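Local coordinates for amino acid ABC superfamily ATP binding cassette transporter, binding protein (Streptococcus pneumoniae, PDB 4H5G) that probably captures amino acids outside the membrane for import by an ABC transporter, and holds L-arginine in the cleft of its type II periplasmic-binding-protein fold, at residues Asn101-Val112 and Ala183-Met194. Sequence-based numbering, arbitrary orientation.
Sequences NKISFLVHKADV and AGLAVATVSLKM. Unlike the reference sequence in segment 101-112: His108 (reference Arg).
Val107 and Ala186 form the hydrogen-bonded antiparallel pair that joins strand 103-108 to the short strand 185-187. Val107 N reaches Ala186 O at 2.9 Å with an almost linear N-H...O angle of 178°, while the return bond, Ala186 N to Val107 O, is bent to 150°. Ala188 N extends the ladder to Phe105 O, and Lys109 N to Gly184 O, the latter approaching from above the carbonyl plane. The Lys109 side chain reaches outward past Gly184, beyond the start of strand 185-187; with CG opposite the backbone N (chi1 -165°) and a bend at chi3, NZ comes to Ala183 O, nominally 2.5 Å, a distance to read cautiously because Ala183 has two conformers. Beyond Ala188 the chains separate and water replaces direct pairing. One water accepts from Phe105 N and donates to both Ala188 O and Val190 O; another donates to Ile103 O and accepts from Leu192 N.

The Phe105 ring meets Leu192 edge-on, CZ lying 4.0 Å from CG, with Val190 O in the ring plane at the edge; His169 of the neighbouring strand 167-171 stacks on the ring. On the Val107 face of the sheet Val112 CG2 touches Ala186 CB at 3.6 Å; on the other, Leu106 CD1 rests against Ala186 O (3.5 Å) and Leu185 CB. At the far end the Met194 and Lys102 side chains cross at about a right angle, with Met194 SD 3.5 Å from Lys102 CD, although Met194 is poorly ordered.

Strand 185-187 is the edge of a five-stranded mixed sheet, laid antiparallel on strand 103-108 within one lobe of the binding protein. Direct backbone bonds from Phe105 to Lys109 set the register, whereas toward Ile103 waters bridge the backbones and side-chain packing supplies the direct contact.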
loop_
_atom_site.group_PDB
_atom_site.type_symbol
_atom_site.label_atom_id
_atom_site.label_comp_id
_atom_site.label_asym_id
_atom_site.label_seq_id
_atom_site.Cartn_x
_atom_site.Cartn_y
_atom_site.Cartn_z
ATOM N N ASN A 101 -0.235 10.452 -0.096
ATOM C CA ASN A 101 -1.280 10.548 0.923
ATOM C C ASN A 101 -0.697 10.634 2.330
ATOM O O ASN A 101 0.513 10.478 2.523
ATOM C CB ASN A 101 -2.255 9.372 0.806
ATOM C CG ASN A 101 -1.567 8.040 0.884
ATOM O OD1 ASN A 101 -1.366 7.364 -0.133
ATOM N ND2 ASN A 101 -1.180 7.649 2.095
ATOM N N LYS A 102 -1.566 10.892 3.300
ATOM C CA LYS A 102 -1.174 10.996 4.699
ATOM C C LYS A 102 -1.225 9.638 5.366
ATOM O O LYS A 102 -1.636 8.648 4.760
ATOM C CB LYS A 102 -2.119 11.940 5.441
ATOM C CG LYS A 102 -2.185 13.326 4.838
ATOM C CD LYS A 102 -0.829 13.989 4.888
ATOM C CE LYS A 102 -0.901 15.405 4.349
ATOM N NZ LYS A 102 -1.976 16.176 5.031
ATOM N N ILE A 103 -0.798 9.596 6.625
ATOM C CA ILE A 103 -0.828 8.369 7.404
ATOM C C ILE A 103 -1.680 8.625 8.649
ATOM O O ILE A 103 -1.574 9.677 9.279
ATOM C CB ILE A 103 0.599 7.920 7.754
ATOM C CG1 ILE A 103 1.416 7.836 6.457
ATOM C CG2 ILE A 103 0.571 6.605 8.519
ATOM C CD1 ILE A 103 2.857 7.463 6.616
ATOM N N SER A 104 -2.542 7.664 8.971
ATOM C CA SER A 104 -3.574 7.849 9.982
ATOM C C SER A 104 -3.683 6.677 10.929
ATOM O O SER A 104 -3.125 5.605 10.683
ATOM C CB SER A 104 -4.931 8.019 9.297
ATOM O OG SER A 104 -4.906 9.063 8.355
ATOM N N PHE A 105 -4.448 6.874 12.001
ATOM C CA PHE A 105 -4.775 5.776 12.900
ATOM C C PHE A 105 -6.245 5.429 12.725
ATOM O O PHE A 105 -7.099 6.317 12.698
ATOM C CB PHE A 105 -4.544 6.185 14.361
ATOM C CG PHE A 105 -3.100 6.346 14.730
ATOM C CD1 PHE A 105 -2.352 5.254 15.116
ATOM C CD2 PHE A 105 -2.495 7.589 14.717
ATOM C CE1 PHE A 105 -1.023 5.402 15.470
ATOM C CE2 PHE A 105 -1.161 7.738 15.062
ATOM C CZ PHE A 105 -0.430 6.644 15.442
ATOM N N LEU A 106 -6.534 4.142 12.595
ATOM C CA LEU A 106 -7.905 3.648 12.623
ATOM C C LEU A 106 -8.217 3.268 14.067
ATOM O O LEU A 106 -7.431 2.563 14.711
ATOM C CB LEU A 106 -8.029 2.417 11.713
ATOM C CG LEU A 106 -9.435 1.834 11.545
ATOM C CD1 LEU A 106 -10.334 2.770 10.727
ATOM C CD2 LEU A 106 -9.362 0.439 10.876
ATOM N N VAL A 107 -9.351 3.755 14.583
ATOM C CA VAL A 107 -9.775 3.488 15.957
ATOM C C VAL A 107 -11.269 3.152 15.997
ATOM O O VAL A 107 -11.962 3.224 14.985
ATOM C CB VAL A 107 -9.526 4.711 16.885
ATOM C CG1 VAL A 107 -8.028 5.018 17.020
ATOM C CG2 VAL A 107 -10.309 5.957 16.382
ATOM N N HIS A 108 -11.756 2.790 17.174
ATOM C CA HIS A 108 -13.195 2.646 17.378
ATOM C C HIS A 108 -13.837 4.023 17.336
ATOM O O HIS A 108 -13.265 4.997 17.841
ATOM C CB HIS A 108 -13.484 1.978 18.722
ATOM C CG HIS A 108 -13.168 0.517 18.748
ATOM N ND1 HIS A 108 -14.053 -0.445 18.309
ATOM C CD2 HIS A 108 -12.060 -0.148 19.152
ATOM C CE1 HIS A 108 -13.504 -1.640 18.450
ATOM N NE2 HIS A 108 -12.292 -1.487 18.956
ATOM N N LYS A 109 -15.024 4.110 16.743
ATOM C CA LYS A 109 -15.770 5.370 16.690
ATOM C C LYS A 109 -15.949 5.971 18.080
ATOM O O LYS A 109 -15.858 7.187 18.254
ATOM C CB LYS A 109 -17.130 5.134 16.024
ATOM C CG LYS A 109 -17.859 6.396 15.574
ATOM C CD LYS A 109 -19.021 6.046 14.638
ATOM C CE LYS A 109 -18.516 5.497 13.307
ATOM N NZ LYS A 109 -19.608 4.872 12.505
ATOM N N ALA A 110 -16.184 5.121 19.082
ATOM C CA ALA A 110 -16.425 5.607 20.443
ATOM C C ALA A 110 -15.178 6.245 21.055
ATOM O O ALA A 110 -15.266 6.914 22.086
ATOM C CB ALA A 110 -16.951 4.481 21.337
ATOM N N ASP A 111 -14.023 6.038 20.417
ATOM C CA ASP A 111 -12.741 6.495 20.954
ATOM C C ASP A 111 -12.159 7.692 20.221
ATOM O O ASP A 111 -11.034 8.102 20.508
ATOM C CB ASP A 111 -11.705 5.364 20.907
ATOM C CG ASP A 111 -11.933 4.310 21.966
ATOM O OD1 ASP A 111 -12.675 4.576 22.942
ATOM O OD2 ASP A 111 -11.347 3.213 21.820
ATOM N N VAL A 112 -12.906 8.248 19.276
ATOM C CA VAL A 112 -12.398 9.392 18.517
ATOM C C VAL A 112 -12.114 10.593 19.424
ATOM O O VAL A 112 -11.117 11.291 19.245
ATOM C CB VAL A 112 -13.338 9.783 17.363
ATOM C CG1 VAL A 112 -12.863 11.063 16.680
ATOM C CG2 VAL A 112 -13.417 8.652 16.350
ATOM N N ALA A 183 -19.161 -0.282 10.518
ATOM C CA ALA A 183 -19.928 0.584 11.424
ATOM C C ALA A 183 -19.188 1.206 12.622
ATOM O O ALA A 183 -19.363 2.392 12.917
ATOM C CB ALA A 183 -21.181 -0.151 11.910
ATOM N N GLY A 184 -18.389 0.405 13.323
ATOM C CA GLY A 184 -17.833 0.821 14.604
ATOM C C GLY A 184 -16.481 1.503 14.559
ATOM O O GLY A 184 -15.881 1.766 15.601
ATOM N N LEU A 185 -16.025 1.821 13.351
ATOM C CA LEU A 185 -14.650 2.278 13.123
ATOM C C LEU A 185 -14.589 3.707 12.598
ATOM O O LEU A 185 -15.531 4.194 11.969
ATOM C CB LEU A 185 -13.918 1.334 12.166
ATOM C CG LEU A 185 -13.957 -0.126 12.632
ATOM C CD1 LEU A 185 -13.258 -1.063 11.637
ATOM C CD2 LEU A 185 -13.350 -0.262 14.024
ATOM N N ALA A 186 -13.468 4.373 12.859
ATOM C CA ALA A 186 -13.303 5.760 12.457
ATOM C C ALA A 186 -11.834 6.115 12.355
ATOM O O ALA A 186 -10.987 5.425 12.898
ATOM C CB ALA A 186 -14.007 6.683 13.443
ATOM N N VAL A 187 -11.541 7.200 11.657
ATOM C CA VAL A 187 -10.174 7.696 11.579
ATOM C C VAL A 187 -9.939 8.677 12.727
ATOM O O VAL A 187 -10.718 9.608 12.915
ATOM C CB VAL A 187 -9.941 8.380 10.230
ATOM C CG1 VAL A 187 -8.496 8.880 10.118
ATOM C CG2 VAL A 187 -10.291 7.419 9.084
ATOM N N ALA A 188 -8.874 8.459 13.500
ATOM C CA ALA A 188 -8.540 9.328 14.636
ATOM C C ALA A 188 -8.193 10.727 14.131
ATOM O O ALA A 188 -7.764 10.880 12.994
ATOM C CB ALA A 188 -7.388 8.743 15.425
ATOM N N THR A 189 -8.374 11.742 14.977
ATOM C CA THR A 189 -8.061 13.125 14.598
ATOM C C THR A 189 -6.604 13.490 14.869
ATOM O O THR A 189 -6.189 14.623 14.632
ATOM C CB THR A 189 -8.940 14.134 15.348
ATOM O OG1 THR A 189 -8.763 13.956 16.760
ATOM C CG2 THR A 189 -10.411 13.945 14.997
ATOM N N VAL A 190 -5.841 12.535 15.386
ATOM C CA VAL A 190 -4.442 12.774 15.723
ATOM C C VAL A 190 -3.593 12.062 14.687
ATOM O O VAL A 190 -3.958 10.983 14.244
ATOM C CB VAL A 190 -4.123 12.216 17.136
ATOM C CG1 VAL A 190 -4.531 10.744 17.255
ATOM C CG2 VAL A 190 -2.668 12.397 17.471
ATOM N N SER A 191 -2.480 12.662 14.278
ATOM C CA SER A 191 -1.570 11.967 13.369
ATOM C C SER A 191 -0.109 12.229 13.720
ATOM O O SER A 191 0.226 13.250 14.318
ATOM C CB SER A 191 -1.861 12.328 11.910
ATOM O OG SER A 191 -1.681 13.704 11.678
ATOM N N LEU A 192 0.753 11.288 13.358
ATOM C CA LEU A 192 2.180 11.424 13.623
ATOM C C LEU A 192 2.813 12.425 12.667
ATOM O O LEU A 192 2.242 12.746 11.630
ATOM C CB LEU A 192 2.878 10.064 13.519
ATOM C CG LEU A 192 2.550 9.146 14.697
ATOM C CD1 LEU A 192 3.384 7.886 14.675
ATOM C CD2 LEU A 192 2.791 9.884 15.996
ATOM N N LYS A 193 3.993 12.921 13.024
ATOM C CA LYS A 193 4.757 13.791 12.134
ATOM C C LYS A 193 5.262 12.948 10.970
ATOM O O LYS A 193 5.890 11.915 11.191
ATOM C CB LYS A 193 5.933 14.399 12.897
ATOM C CG LYS A 193 6.896 15.187 12.029
ATOM C CD LYS A 193 8.108 15.666 12.817
ATOM C CE LYS A 193 7.816 16.948 13.573
ATOM N NZ LYS A 193 9.081 17.601 14.015
ATOM N N MET A 194 4.993 13.357 9.732
ATOM C CA MET A 194 5.368 12.499 8.599
ATOM C C MET A 194 6.558 12.944 7.728
ATOM O O MET A 194 6.747 14.134 7.451
ATOM C CB MET A 194 4.154 12.126 7.741
ATOM C CG MET A 194 3.473 13.272 7.019
ATOM S SD MET A 194 2.278 12.608 5.837
ATOM C CE MET A 194 3.184 11.191 5.224
HETATM O O HOH W 1 -0.187 9.353 11.626
HETATM O O HOH W 2 -5.327 9.691 12.367
HETATM O O HOH W 3 -17.692 3.661 10.552
HETATM O O HOH W 4 -17.205 2.255 18.744
HETATM O O HOH W 5 -9.004 10.777 17.588
HETATM O O HOH W 6 -11.003 14.036 18.401
#